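Local coordinates for putative chemotaxis protein (Desulfovibrio vulgaris str. Hildenborough, PDB 3H4Y) that probably acts as a CheX-family chemotaxis phosphatase, which would remove the phosphoryl group from a phosphorylated response regulator such as CheY, at residues K11-A16 with F149-C154; N19-S22 with Q28-P31. One frame throughout, in Å; residues are numbered along the deposited sequence.

Interaction 1 of 2, residues K11-A16 with F149-C154; sequences KPFIAA and FTVEFC
F13 reaches down from helix 10-25 onto V151 and F153 of strand 147-155, a worked example of helix-on-sheet packing in the α+β fold of a CheX-like protein. The tight end is the aromatic pair. CE2 of F13 sits 3.4 Å above the plane of the F153 ring, off-centre toward its rim, and the two rings meet obliquely, their planes inclined by 38°. In return F153 CB lies over the face of the F13 ring, 4.1 Å from its centroid, making a CH-π contact. With CG anti to the backbone N (chi1 168°), the F153 ring is set against F13 alongside its own CB. V151 gives a lighter touch from the other end of the F13 ring. The alternation of the strand turns V151 and F153 to the helix, whereas CB of E152 is turned away from it and OE2 is hydrogen-bonded to N40 ND2. I60, M138 and A103 also pack on F13, making this a wholly apolar, buried junction. By contrast, the outer side of the helix is solvent-facing: A15 is exposed there, as is K11, whose NZ forms a salt bridge with E8. At the looser end of the contact, CG1 of V151 meets CD1 of F13 at 3.8 Å.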
ATOM      1  N   LYS A  11     -10.285  19.333  -1.416  1.00 10.54           N
ATOM      2  CA  LYS A  11     -11.677  19.374  -1.865  1.00 11.29           C
ATOM      3  C   LYS A  11     -12.200  18.106  -2.525  1.00 11.80           C
ATOM      4  O   LYS A  11     -13.221  17.571  -2.077  1.00 10.82           O
ATOM      5  CB  LYS A  11     -11.973  20.626  -2.722  1.00 11.91           C
ATOM      6  CG  LYS A  11     -11.855  21.927  -1.922  1.00 19.80           C
ATOM      7  CD  LYS A  11     -12.218  23.148  -2.772  1.00 21.16           C
ATOM      8  CE  LYS A  11     -12.042  24.453  -1.990  1.00 27.81           C
ATOM      9  NZ  LYS A  11     -12.147  25.659  -2.880  1.00 31.29           N
ATOM     10  N   PRO A  12     -11.506  17.600  -3.568  1.00 10.99           N
ATOM     11  CA  PRO A  12     -11.984  16.355  -4.200  1.00 10.71           C
ATOM     12  C   PRO A  12     -11.975  15.148  -3.233  1.00 10.53           C
ATOM     13  O   PRO A  12     -12.805  14.233  -3.356  1.00  9.95           O
ATOM     14  CB  PRO A  12     -11.046  16.188  -5.409  1.00 11.51           C
ATOM     15  CG  PRO A  12      -9.866  17.070  -5.135  1.00 13.39           C
ATOM     16  CD  PRO A  12     -10.324  18.164  -4.267  1.00  9.71           C
ATOM     17  N   PHE A  13     -11.040  15.128  -2.286  1.00  9.90           N
ATOM     18  CA  PHE A  13     -11.007  14.054  -1.278  1.00 10.71           C
ATOM     19  C   PHE A  13     -12.137  14.113  -0.288  1.00 11.01           C
ATOM     20  O   PHE A  13     -12.699  13.073   0.088  1.00 10.43           O
ATOM     21  CB  PHE A  13      -9.626  13.992  -0.603  1.00 11.72           C
ATOM     22  CG  PHE A  13      -8.595  13.365  -1.483  1.00 10.12           C
ATOM     23  CD1 PHE A  13      -8.504  11.976  -1.579  1.00 10.52           C
ATOM     24  CD2 PHE A  13      -7.770  14.146  -2.299  1.00 11.48           C
ATOM     25  CE1 PHE A  13      -7.610  11.390  -2.440  1.00 10.07           C
ATOM     26  CE2 PHE A  13      -6.865  13.549  -3.159  1.00  9.45           C
ATOM     27  CZ  PHE A  13      -6.797  12.152  -3.223  1.00 11.74           C
ATOM     28  N   ILE A  14     -12.469  15.320   0.157  1.00 10.78           N
ATOM     29  CA  ILE A  14     -13.588  15.453   1.085  1.00  9.79           C
ATOM     30  C   ILE A  14     -14.887  15.075   0.367  1.00 10.58           C
ATOM     31  O   ILE A  14     -15.680  14.301   0.884  1.00 11.25           O
ATOM     32  CB  ILE A  14     -13.634  16.874   1.672  1.00 11.01           C
ATOM     33  CG1 ILE A  14     -12.443  17.088   2.595  1.00 12.39           C
ATOM     34  CG2 ILE A  14     -14.980  17.111   2.425  1.00 14.79           C
ATOM     35  CD1 ILE A  14     -12.224  18.577   2.956  1.00 15.09           C
ATOM     36  N   ALA A  15     -15.095  15.598  -0.845  1.00  9.74           N
ATOM     37  CA  ALA A  15     -16.283  15.292  -1.594  1.00 10.07           C
ATOM     38  C   ALA A  15     -16.421  13.796  -1.859  1.00 10.02           C
ATOM     39  O   ALA A  15     -17.503  13.201  -1.652  1.00 11.98           O
ATOM     40  CB  ALA A  15     -16.292  16.078  -2.936  1.00  9.95           C
ATOM     41  N   ALA A  16     -15.327  13.181  -2.306  1.00 10.46           N
ATOM     42  CA  ALA A  16     -15.286  11.725  -2.588  1.00  9.75           C
ATOM     43  C   ALA A  16     -15.588  10.885  -1.349  1.00 10.31           C
ATOM     44  O   ALA A  16     -16.398   9.955  -1.383  1.00 10.15           O
ATOM     45  CB  ALA A  16     -13.939  11.342  -3.173  1.00 10.50           C
ATOM     46  N   PHE A 149     -11.277   8.051  11.079  1.00  9.48           N
ATOM     47  CA  PHE A 149     -10.423   7.533  10.016  1.00  8.11           C
ATOM     48  C   PHE A 149      -9.686   8.698   9.377  1.00 12.00           C
ATOM     49  O   PHE A 149     -10.144   9.839   9.473  1.00 11.16           O
ATOM     50  CB  PHE A 149     -11.159   6.675   9.003  1.00  9.31           C
ATOM     51  CG  PHE A 149     -12.177   7.415   8.147  1.00 10.84           C
ATOM     52  CD1 PHE A 149     -13.493   7.535   8.547  1.00 10.46           C
ATOM     53  CD2 PHE A 149     -11.827   7.922   6.901  1.00  8.78           C
ATOM     54  CE1 PHE A 149     -14.424   8.165   7.762  1.00  9.39           C
ATOM     55  CE2 PHE A 149     -12.751   8.536   6.104  1.00 10.17           C
ATOM     56  CZ  PHE A 149     -14.072   8.651   6.532  1.00  9.57           C
ATOM     57  N   THR A 150      -8.547   8.411   8.746  1.00  9.39           N
ATOM     58  CA  THR A 150      -7.727   9.437   8.118  1.00  7.57           C
ATOM     59  C   THR A 150      -7.474   9.110   6.662  1.00  9.19           C
ATOM     60  O   THR A 150      -7.050   7.992   6.344  1.00 10.05           O
ATOM     61  CB  THR A 150      -6.382   9.613   8.846  1.00 12.05           C
ATOM     62  OG1 THR A 150      -6.635  10.032  10.188  1.00 15.98           O
ATOM     63  CG2 THR A 150      -5.498  10.614   8.153  1.00 11.95           C
ATOM     64  N   VAL A 151      -7.757  10.074   5.802  1.00  7.89           N
ATOM     65  CA  VAL A 151      -7.468   9.982   4.375  1.00  7.70           C
ATOM     66  C   VAL A 151      -6.153  10.733   4.070  1.00 10.07           C
ATOM     67  O   VAL A 151      -5.954  11.865   4.532  1.00  9.37           O
ATOM     68  CB  VAL A 151      -8.615  10.563   3.502  1.00  7.71           C
ATOM     69  CG1 VAL A 151      -8.219  10.577   1.978  1.00  8.42           C
ATOM     70  CG2 VAL A 151      -9.921   9.794   3.745  1.00  8.55           C
ATOM     71  N   GLU A 152      -5.235  10.071   3.350  1.00  8.46           N
ATOM     72  CA  GLU A 152      -3.975  10.703   2.952  1.00  8.44           C
ATOM     73  C   GLU A 152      -3.803  10.666   1.437  1.00  9.14           C
ATOM     74  O   GLU A 152      -4.341   9.807   0.766  1.00  9.02           O
ATOM     75  CB  GLU A 152      -2.759  10.037   3.617  1.00  8.79           C
ATOM     76  CG  GLU A 152      -2.694  10.147   5.089  1.00  9.93           C
ATOM     77  CD  GLU A 152      -1.305   9.772   5.574  1.00 11.82           C
ATOM     78  OE1 GLU A 152      -0.740   8.769   5.064  1.00 12.15           O
ATOM     79  OE2 GLU A 152      -0.758  10.467   6.462  1.00 14.51           O
ATOM     80  N   PHE A 153      -3.010  11.606   0.932  1.00  9.55           N
ATOM     81  CA  PHE A 153      -2.750  11.776  -0.502  1.00  8.46           C
ATOM     82  C   PHE A 153      -1.395  12.429  -0.620  1.00  9.98           C
ATOM     83  O   PHE A 153      -1.090  13.372   0.119  1.00  9.97           O
ATOM     84  CB  PHE A 153      -3.807  12.754  -1.087  1.00  9.52           C
ATOM     85  CG  PHE A 153      -3.542  13.277  -2.496  1.00  9.40           C
ATOM     86  CD1 PHE A 153      -3.378  12.438  -3.598  1.00 10.99           C
ATOM     87  CD2 PHE A 153      -3.582  14.645  -2.714  1.00  9.88           C
ATOM     88  CE1 PHE A 153      -3.208  12.952  -4.870  1.00 11.73           C
ATOM     89  CE2 PHE A 153      -3.419  15.173  -3.973  1.00 13.91           C
ATOM     90  CZ  PHE A 153      -3.231  14.319  -5.054  1.00 12.56           C
ATOM     91  N   CYS A 154      -0.587  11.935  -1.552  1.00  8.87           N
ATOM     92  CA  CYS A 154       0.669  12.620  -1.865  1.00  8.35           C
ATOM     93  C   CYS A 154       1.043  12.353  -3.298  1.00  8.76           C
ATOM     94  O   CYS A 154       0.572  11.384  -3.912  1.00  9.23           O
ATOM     95  CB  CYS A 154       1.788  12.137  -0.946  1.00  8.16           C
ATOM     96  SG  CYS A 154       2.202  10.368  -1.083  1.00 11.03           S
TER

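Interaction 2 of 2, residues N19-S22 with Q28-P31; sequences NVLS and QPQP
Over one face of the Q28 side-chain amide lies the hydroxyl of S22, with OG 3.0 Å from CD of Q28. This is where helix 10-25 turns back through a short connection into strand 30-37, outermost in the sheet of this chain. The placement illustrates closeness without bonding: S22 OG is 2.9 Å from both OE1 and NE2 of Q28, yet hydrogen-bonded to neither. The serine has two conformers, so this detail is uncertain. Its firmer partner is V18 O, one helical turn back. Q28 reaches the helix by a bend at its second torsion (chi2 -73°), which folds the amide back although CB points away. The amide of Q30 is used at its edge, within 28-31 and not toward the helix: NE2 donates to P31 O at 2.9 Å, with the acceptor 4° out of the amide plane and the bond on a carbonyl lone pair. Deeper in, the P29 ring crosses L21, touching both CB and the CD2 methyl. A backbone bond between L21 and I27 ties the turn together, while F149 packs against both L21 and P29, so that one flank is buried and the Q28 flank exposed. The apolar contact is closest between L21 CB and P29 CD, 4.0 Å apart.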
ATOM      1  N   ASN A  19     -19.258  11.295  -0.326  1.00 12.37           N
ATOM      2  CA  ASN A  19     -20.139  10.624  -1.299  1.00 14.23           C
ATOM      3  C   ASN A  19     -20.089   9.121  -1.161  1.00 12.21           C
ATOM      4  O   ASN A  19     -21.134   8.418  -1.188  1.00 12.87           O
ATOM      5  CB  ASN A  19     -19.727  10.873  -2.744  1.00 17.07           C
ATOM      6  CG  ASN A  19     -20.029  12.236  -3.231  1.00 22.31           C
ATOM      7  OD1 ASN A  19     -20.748  13.010  -2.593  1.00 20.78           O
ATOM      8  ND2 ASN A  19     -19.442  12.565  -4.406  1.00 22.03           N
ATOM      9  N   VAL A  20     -18.876   8.591  -1.025  1.00 10.08           N
ATOM     10  CA  VAL A  20     -18.713   7.143  -1.005  1.00 10.87           C
ATOM     11  C   VAL A  20     -19.268   6.559   0.295  1.00 12.26           C
ATOM     12  O   VAL A  20     -20.035   5.608   0.265  1.00 11.47           O
ATOM     13  CB  VAL A  20     -17.238   6.741  -1.220  1.00 11.10           C
ATOM     14  CG1 VAL A  20     -17.000   5.261  -0.933  1.00 10.27           C
ATOM     15  CG2 VAL A  20     -16.800   7.103  -2.645  1.00 11.32           C
ATOM     16  N   LEU A  21     -18.904   7.120   1.441  1.00  9.44           N
ATOM     17  CA  LEU A  21     -19.420   6.609   2.692  1.00 10.57           C
ATOM     18  C   LEU A  21     -20.933   6.761   2.789  1.00  9.61           C
ATOM     19  O   LEU A  21     -21.594   5.863   3.319  1.00 11.47           O
ATOM     20  CB  LEU A  21     -18.720   7.187   3.933  1.00 11.77           C
ATOM     21  CG  LEU A  21     -17.525   6.350   4.403  1.00 15.46           C
ATOM     22  CD1 LEU A  21     -16.373   6.441   3.368  1.00 11.86           C
ATOM     23  CD2 LEU A  21     -17.055   6.767   5.750  1.00 16.21           C
ATOM     24  N   SER A  22     -21.481   7.899   2.348  1.00 11.30           N
ATOM     25  CA  SER A  22     -22.929   8.114   2.409  0.50 13.82           C
ATOM     26  C   SER A  22     -23.660   7.108   1.536  1.00 11.26           C
ATOM     27  O   SER A  22     -24.628   6.483   1.960  1.00 12.61           O
ATOM     28  CB  SER A  22     -23.308   9.518   1.928  0.50 14.51           C
ATOM     29  OG  SER A  22     -22.613  10.533   2.632  0.50 22.55           O
ATOM     30  N   GLN A  28     -22.453   9.499   7.153  1.00 12.39           N
ATOM     31  CA  GLN A  28     -22.067  10.858   6.745  1.00 15.35           C
ATOM     32  C   GLN A  28     -20.835  11.253   7.575  1.00 13.26           C
ATOM     33  O   GLN A  28     -20.971  11.669   8.723  1.00 17.07           O
ATOM     34  CB  GLN A  28     -23.224  11.825   6.987  1.00 18.50           C
ATOM     35  CG  GLN A  28     -24.465  11.516   6.168  1.00 28.93           C
ATOM     36  CD  GLN A  28     -24.325  11.864   4.705  1.00 38.06           C
ATOM     37  OE1 GLN A  28     -25.088  11.370   3.877  1.00 55.24           O
ATOM     38  NE2 GLN A  28     -23.370  12.730   4.375  1.00 40.91           N
ATOM     39  N   PRO A  29     -19.620  11.125   7.002  1.00 11.50           N
ATOM     40  CA  PRO A  29     -18.415  11.420   7.773  1.00 11.43           C
ATOM     41  C   PRO A  29     -18.181  12.934   7.833  1.00 11.72           C
ATOM     42  O   PRO A  29     -18.462  13.647   6.858  1.00 12.31           O
ATOM     43  CB  PRO A  29     -17.319  10.719   6.968  1.00 12.04           C
ATOM     44  CG  PRO A  29     -17.814  10.804   5.572  1.00  9.80           C
ATOM     45  CD  PRO A  29     -19.298  10.729   5.623  1.00 13.61           C
ATOM     46  N   GLN A  30     -17.657  13.401   8.964  1.00  9.80           N
ATOM     47  CA  GLN A  30     -17.379  14.819   9.170  1.00 10.69           C
ATOM     48  C   GLN A  30     -15.890  15.044   9.063  1.00 10.34           C
ATOM     49  O   GLN A  30     -15.139  14.560   9.907  1.00  9.30           O
ATOM     50  CB  GLN A  30     -17.858  15.228  10.569  1.00 10.40           C
ATOM     51  CG  GLN A  30     -17.408  16.620  11.035  1.00 14.25           C
ATOM     52  CD  GLN A  30     -18.021  17.703  10.188  1.00 14.32           C
ATOM     53  OE1 GLN A  30     -19.241  17.825  10.142  1.00 16.58           O
ATOM     54  NE2 GLN A  30     -17.178  18.498   9.496  1.00 15.83           N
ATOM     55  N   PRO A  31     -15.439  15.799   8.060  1.00  9.39           N
ATOM     56  CA  PRO A  31     -14.006  16.113   7.981  1.00 10.33           C
ATOM     57  C   PRO A  31     -13.545  17.067   9.077  1.00 12.45           C
ATOM     58  O   PRO A  31     -14.315  17.952   9.522  1.00 12.45           O
ATOM     59  CB  PRO A  31     -13.878  16.804   6.620  1.00 12.52           C
ATOM     60  CG  PRO A  31     -15.198  17.383   6.380  1.00 10.99           C
ATOM     61  CD  PRO A  31     -16.201  16.436   6.973  1.00 11.25           C
TER

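Overall arrangement
Interactions 1 and 2 use successive parts of helix 10-25 on the same face of one antiparallel sheet, their centres about 11 Å apart. They join directly through F149, which takes no part in the first pairing: its CE1 lies 3.6 Å from L21 CD2, and its CZ 3.9 Å from P29 CB. A second bridge, I14 CG2 to P31 CG at 4.0 Å, links the helix to strand 30-37. Thus a contact local in sequence and one spanning most of the chain belong to a continuous apolar layer. On the interaction 1 side, the nearest atoms of the F153 side chain and a bound methylpentanediol, probably from the crystallisation liquor, are about 3 Å apart.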